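PDB 1JI0: ABC transporter from Thermotoga maritima, which binds ATP and probably hydrolyses it to power the import of branched-chain amino acids, as the nucleotide-binding subunit of an ABC transporter. Local coordinates for residues H13-G17 with V56-K60; G32-I38 with A206-L212. One frame throughout, in Å; residues are numbered along the deposited sequence.

Contact 1: residues H13-G17 with V56-K60; sequences HVYYG and VRAQK. With ATP (adenosine-5'-triphosphate), chain B.
His13 and Lys60 make the one antiparallel hydrogen-bonded pair of this contact. His13 N donates to Lys60 O at 3.0 Å. On the same face of the sheet the two side chains lie against each other, His13 CB 3.6 Å from Lys60 CB, while the lysine chain, bent at chi3 and chi4, carries its amine away from the imidazole. One residue earlier in the second segment the grip slackens, and Gln59 N reaches His13 O in a weak bond of 3.2 Å. Strand 5-16 and the start of strand 60-65 thus join in the antiparallel sheet that ABC ATPases carry beside their P-loop core. Val14 faces the other way and meets Val56 tip to tip, CG1 to CG2 at 3.9 Å; the same CG1, set opposite the backbone N (chi1 177°), also rests 3.6 Å from Arg57 O. Helix 45-52 lies behind this pair, with Thr47 against Val14 and Ser50 and Ala51 against Val56. Tyr16 CB approaches Val56 CG2 more loosely, and its ring reaches out to the nucleotide, where ATP O4' lies at the ring edge, 2.5 Å from Tyr16 OH. On the side of the sheet that carries His13 and Tyr15, His20 of strand 19-23 shares a hydrogen bond with His13 ND1 through its NE2 and stacks on the Tyr15 ring.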
# COMPACT_ATOMS: atom_id res chain seq x y z
N HIS A 13 -6.28 8.75 -16.26
CA HIS A 13 -5.80 8.16 -17.50
C HIS A 13 -4.29 8.17 -17.44
O HIS A 13 -3.68 9.18 -17.09
CB HIS A 13 -6.26 8.96 -18.72
CG HIS A 13 -7.62 8.58 -19.22
ND1 HIS A 13 -7.82 7.54 -20.10
CD2 HIS A 13 -8.85 9.05 -18.91
CE1 HIS A 13 -9.12 7.39 -20.31
NE2 HIS A 13 -9.76 8.29 -19.60
N VAL A 14 -3.67 7.04 -17.77
CA VAL A 14 -2.22 6.97 -17.75
C VAL A 14 -1.72 6.29 -19.01
O VAL A 14 -2.16 5.19 -19.35
CB VAL A 14 -1.69 6.21 -16.52
CG1 VAL A 14 -0.17 6.11 -16.59
CG2 VAL A 14 -2.11 6.95 -15.25
N TYR A 15 -0.82 6.97 -19.71
CA TYR A 15 -0.24 6.48 -20.95
C TYR A 15 1.27 6.48 -20.79
O TYR A 15 1.83 7.46 -20.32
CB TYR A 15 -0.57 7.40 -22.12
CG TYR A 15 -2.02 7.55 -22.49
CD1 TYR A 15 -2.58 6.83 -23.55
CD2 TYR A 15 -2.83 8.50 -21.85
CE1 TYR A 15 -3.89 7.06 -23.97
CE2 TYR A 15 -4.13 8.74 -22.26
CZ TYR A 15 -4.66 8.02 -23.32
OH TYR A 15 -5.94 8.29 -23.75
N TYR A 16 1.92 5.40 -21.17
CA TYR A 16 3.38 5.42 -21.21
C TYR A 16 3.93 4.40 -22.21
O TYR A 16 3.54 3.25 -22.26
CB TYR A 16 3.90 5.11 -19.80
CG TYR A 16 3.61 3.69 -19.45
CD1 TYR A 16 4.45 2.68 -19.89
CD2 TYR A 16 2.54 3.38 -18.60
CE1 TYR A 16 4.24 1.37 -19.48
CE2 TYR A 16 2.33 2.07 -18.20
CZ TYR A 16 3.18 1.07 -18.63
OH TYR A 16 2.99 -0.23 -18.21
N GLY A 17 4.86 4.89 -23.05
CA GLY A 17 5.47 4.01 -24.04
C GLY A 17 4.59 3.85 -25.28
O GLY A 17 4.59 4.66 -26.20
N VAL A 56 4.78 8.37 -12.47
CA VAL A 56 4.42 8.25 -13.87
C VAL A 56 3.42 9.37 -14.10
O VAL A 56 2.72 9.76 -13.18
CB VAL A 56 3.80 6.87 -14.19
CG1 VAL A 56 2.53 6.66 -13.40
CG2 VAL A 56 3.52 6.76 -15.68
N ARG A 57 3.37 9.91 -15.32
CA ARG A 57 2.47 11.02 -15.60
C ARG A 57 1.01 10.67 -15.82
O ARG A 57 0.67 9.65 -16.43
CB ARG A 57 2.97 11.80 -16.82
CG ARG A 57 2.15 13.05 -17.12
CD ARG A 57 2.55 13.68 -18.44
NE ARG A 57 1.65 14.77 -18.80
CZ ARG A 57 1.54 15.91 -18.13
NH1 ARG A 57 0.69 16.84 -18.53
NH2 ARG A 57 2.29 16.12 -17.05
N ALA A 58 0.14 11.54 -15.32
CA ALA A 58 -1.30 11.38 -15.48
C ALA A 58 -1.70 12.34 -16.60
O ALA A 58 -1.73 13.55 -16.40
CB ALA A 58 -2.02 11.74 -14.19
N GLN A 59 -2.01 11.78 -17.77
CA GLN A 59 -2.39 12.58 -18.93
C GLN A 59 -3.78 13.19 -18.80
O GLN A 59 -4.09 14.20 -19.43
CB GLN A 59 -2.35 11.70 -20.19
CG GLN A 59 -1.19 10.71 -20.25
CD GLN A 59 0.15 11.38 -20.47
OE1 GLN A 59 1.14 10.71 -20.77
NE2 GLN A 59 0.19 12.70 -20.32
N LYS A 60 -4.62 12.57 -17.99
CA LYS A 60 -5.98 13.06 -17.81
C LYS A 60 -6.51 12.67 -16.43
O LYS A 60 -6.08 11.67 -15.86
CB LYS A 60 -6.87 12.49 -18.91
CG LYS A 60 -7.73 13.53 -19.61
CD LYS A 60 -8.26 13.00 -20.94
CE LYS A 60 -7.12 12.69 -21.91
NZ LYS A 60 -6.30 13.90 -22.22
PG ATP B . 2.62 -5.33 -10.68
O1G ATP B . 3.20 -6.68 -10.52
O2G ATP B . 1.80 -4.88 -9.54
O3G ATP B . 3.59 -4.34 -11.25
PB ATP B . 0.33 -4.53 -12.34
O1B ATP B . -0.85 -5.33 -12.78
O2B ATP B . 0.13 -3.50 -11.33
O3B ATP B . 1.48 -5.55 -11.81
PA ATP B . 1.48 -2.58 -14.21
O1A ATP B . 2.66 -2.13 -13.46
O2A ATP B . 0.37 -1.61 -14.41
O3A ATP B . 0.98 -3.98 -13.63
O5' ATP B . 1.98 -3.09 -15.60
C5' ATP B . 1.07 -3.64 -16.56
C4' ATP B . 0.82 -2.71 -17.69
O4' ATP B . 2.08 -2.58 -18.42
C3' ATP B . -0.15 -3.27 -18.69
O3' ATP B . -1.13 -2.27 -19.02
C2' ATP B . 0.71 -3.66 -19.86
O2' ATP B . 0.06 -3.59 -21.12
C1' ATP B . 1.79 -2.57 -19.82
N9 ATP B . 3.06 -2.83 -20.59
C8 ATP B . 4.36 -2.52 -20.23
N7 ATP B . 5.27 -2.85 -21.10
C5 ATP B . 4.54 -3.44 -22.11
C6 ATP B . 4.92 -4.02 -23.36
N6 ATP B . 6.19 -4.07 -23.73
N1 ATP B . 3.95 -4.53 -24.18
C2 ATP B . 2.67 -4.48 -23.79
N3 ATP B . 2.18 -3.96 -22.64
C4 ATP B . 3.19 -3.45 -21.83

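Contact 2: residues G32-I38 with A206-L212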
# COMPACT_ATOMS: atom_id res chain seq x y z
N GLY A 32 -9.31 6.06 7.69
CA GLY A 32 -9.40 4.93 8.60
C GLY A 32 -9.76 3.59 8.00
O GLY A 32 -9.92 2.61 8.72
N GLN A 33 -9.90 3.52 6.68
CA GLN A 33 -10.26 2.26 6.05
C GLN A 33 -9.11 1.62 5.28
O GLN A 33 -8.07 2.24 5.04
CB GLN A 33 -11.43 2.46 5.07
CG GLN A 33 -12.77 2.75 5.74
CD GLN A 33 -13.90 2.83 4.73
OE1 GLN A 33 -13.80 2.28 3.63
NE2 GLN A 33 -14.98 3.51 5.09
N ILE A 34 -9.31 0.35 4.92
CA ILE A 34 -8.34 -0.37 4.11
C ILE A 34 -9.08 -0.57 2.81
O ILE A 34 -10.13 -1.20 2.78
CB ILE A 34 -7.99 -1.76 4.69
CG1 ILE A 34 -7.11 -1.61 5.94
CG2 ILE A 34 -7.28 -2.60 3.62
CD1 ILE A 34 -6.96 -2.93 6.73
N VAL A 35 -8.55 0.00 1.73
CA VAL A 35 -9.16 -0.15 0.42
C VAL A 35 -8.20 -0.96 -0.42
O VAL A 35 -7.00 -0.75 -0.38
CB VAL A 35 -9.40 1.21 -0.26
CG1 VAL A 35 -9.78 1.01 -1.73
CG2 VAL A 35 -10.52 1.95 0.46
N THR A 36 -8.72 -1.91 -1.19
CA THR A 36 -7.84 -2.71 -2.01
C THR A 36 -8.18 -2.65 -3.49
O THR A 36 -9.34 -2.56 -3.89
CB THR A 36 -7.81 -4.19 -1.54
OG1 THR A 36 -6.81 -4.90 -2.27
CG2 THR A 36 -9.17 -4.85 -1.75
N LEU A 37 -7.13 -2.66 -4.29
CA LEU A 37 -7.26 -2.65 -5.73
C LEU A 37 -6.70 -4.01 -6.13
O LEU A 37 -5.54 -4.32 -5.84
CB LEU A 37 -6.41 -1.51 -6.30
CG LEU A 37 -6.33 -1.28 -7.80
CD1 LEU A 37 -7.72 -1.05 -8.40
CD2 LEU A 37 -5.43 -0.06 -8.04
N ILE A 38 -7.54 -4.84 -6.73
CA ILE A 38 -7.13 -6.18 -7.13
C ILE A 38 -7.31 -6.37 -8.63
O ILE A 38 -8.03 -5.61 -9.28
CB ILE A 38 -7.93 -7.27 -6.38
CG1 ILE A 38 -9.42 -7.18 -6.73
CG2 ILE A 38 -7.74 -7.09 -4.87
CD1 ILE A 38 -10.26 -8.26 -6.07
N ALA A 206 -9.73 -6.03 3.72
CA ALA A 206 -10.20 -4.73 3.27
C ALA A 206 -11.64 -4.39 3.61
O ALA A 206 -12.47 -5.27 3.84
CB ALA A 206 -9.99 -4.60 1.76
N HIS A 207 -11.93 -3.09 3.64
CA HIS A 207 -13.27 -2.61 3.88
C HIS A 207 -13.98 -2.49 2.54
O HIS A 207 -15.18 -2.78 2.42
CB HIS A 207 -13.25 -1.22 4.53
CG HIS A 207 -12.69 -1.22 5.91
ND1 HIS A 207 -11.34 -1.04 6.16
CD2 HIS A 207 -13.27 -1.42 7.11
CE1 HIS A 207 -11.12 -1.14 7.46
NE2 HIS A 207 -12.28 -1.37 8.06
N TYR A 208 -13.23 -2.05 1.53
CA TYR A 208 -13.77 -1.82 0.20
C TYR A 208 -12.77 -2.30 -0.83
O TYR A 208 -11.57 -2.28 -0.59
CB TYR A 208 -14.02 -0.32 0.02
CG TYR A 208 -15.00 0.04 -1.07
CD1 TYR A 208 -16.37 0.04 -0.82
CD2 TYR A 208 -14.55 0.38 -2.34
CE1 TYR A 208 -17.28 0.38 -1.82
CE2 TYR A 208 -15.45 0.72 -3.35
CZ TYR A 208 -16.81 0.72 -3.08
OH TYR A 208 -17.70 1.08 -4.07
N GLY A 209 -13.27 -2.71 -1.99
CA GLY A 209 -12.38 -3.18 -3.04
C GLY A 209 -12.76 -2.70 -4.42
O GLY A 209 -13.91 -2.34 -4.68
N TYR A 210 -11.77 -2.70 -5.32
CA TYR A 210 -11.96 -2.30 -6.71
C TYR A 210 -11.30 -3.38 -7.58
O TYR A 210 -10.17 -3.78 -7.32
CB TYR A 210 -11.28 -0.96 -6.98
CG TYR A 210 -11.90 0.23 -6.31
CD1 TYR A 210 -11.52 0.62 -5.03
CD2 TYR A 210 -12.87 1.00 -6.97
CE1 TYR A 210 -12.09 1.74 -4.41
CE2 TYR A 210 -13.44 2.11 -6.36
CZ TYR A 210 -13.05 2.47 -5.09
OH TYR A 210 -13.63 3.57 -4.50
N VAL A 211 -12.01 -3.84 -8.59
CA VAL A 211 -11.48 -4.87 -9.48
C VAL A 211 -11.03 -4.21 -10.77
O VAL A 211 -11.85 -3.74 -11.55
CB VAL A 211 -12.52 -5.96 -9.78
CG1 VAL A 211 -11.90 -7.04 -10.66
CG2 VAL A 211 -13.02 -6.59 -8.49
N LEU A 212 -9.72 -4.19 -10.99
CA LEU A 212 -9.11 -3.59 -12.17
C LEU A 212 -8.81 -4.65 -13.24
O LEU A 212 -8.14 -5.65 -12.97
CB LEU A 212 -7.82 -2.87 -11.77
CG LEU A 212 -7.01 -2.02 -12.76
CD1 LEU A 212 -7.76 -0.75 -13.14
CD2 LEU A 212 -5.67 -1.63 -12.11
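His207 meets Gln33 and Ile34 where two parallel strands, 34-38 and 208-213, begin to run together in the mixed sheet of the P-loop NTPase core. Its CB lies 3.6 Å from Ile34 O and close to Gln33 OE1. CG, turned beside the backbone N (chi1 -66°), brings the ring across the start of strand 34-38. Gln33 CG sits over one ring face, toward its rim, in a CH-pi contact 4.2 Å from the centroid, and ND1 accepts a bond from Ile34 N at 2.8 Å, the donor tilted 20° from the ring plane. Farther round the ring, CE1 passes by Gln33 CA. The backbone of the same residue is used as well: His207 N gives Ile34 O a bond of 2.7 Å, to which Tyr208 N adds a weak one. Imidazole and main chain together therefore hold both polar backbone atoms of Ile34.

From there the pairing is regular, Thr36 bonding to Tyr208 and Tyr210, and Ile38 to Tyr210 and Leu212. On one face Val35 CG1 abuts the edge of the Tyr210 ring, 3.6 Å from CE1, while Tyr210 OH bonds Lys28 N of strand 25-30. The opposite face carries Thr36 CG2 against Ala206 CB and is covered by helix 199-205. Thr36 OG1 turns to Leu194 O of strand 192-196, the neighbour beyond. At the far end Leu212, whose side chain lies near Gly44 and Lys45 of the ATP site, sets its CB 3.8 Å from Leu37 CD1.

One ABC ATPase domain here uses beta pairing at different depths. Contact 2, buried and nearer the middle of the chain, joins two parallel strands of the mixed sheet over a continuous run of backbone bonds, with mostly apolar side chains on both faces. Contact 1, where a loop runs into strand 60-65 of the separate antiparallel sheet, has just two backbone bonds, one weak, among mostly partly exposed polar and aromatic residues, with a small apolar contact between Val14 and Val56. Their centres are 22 Å apart, yet both lie near the ATP site: contact 1 touches the nucleotide through Tyr16, beside the ribose, while contact 2 approaches it through Leu212, next to the phosphate-binding loop.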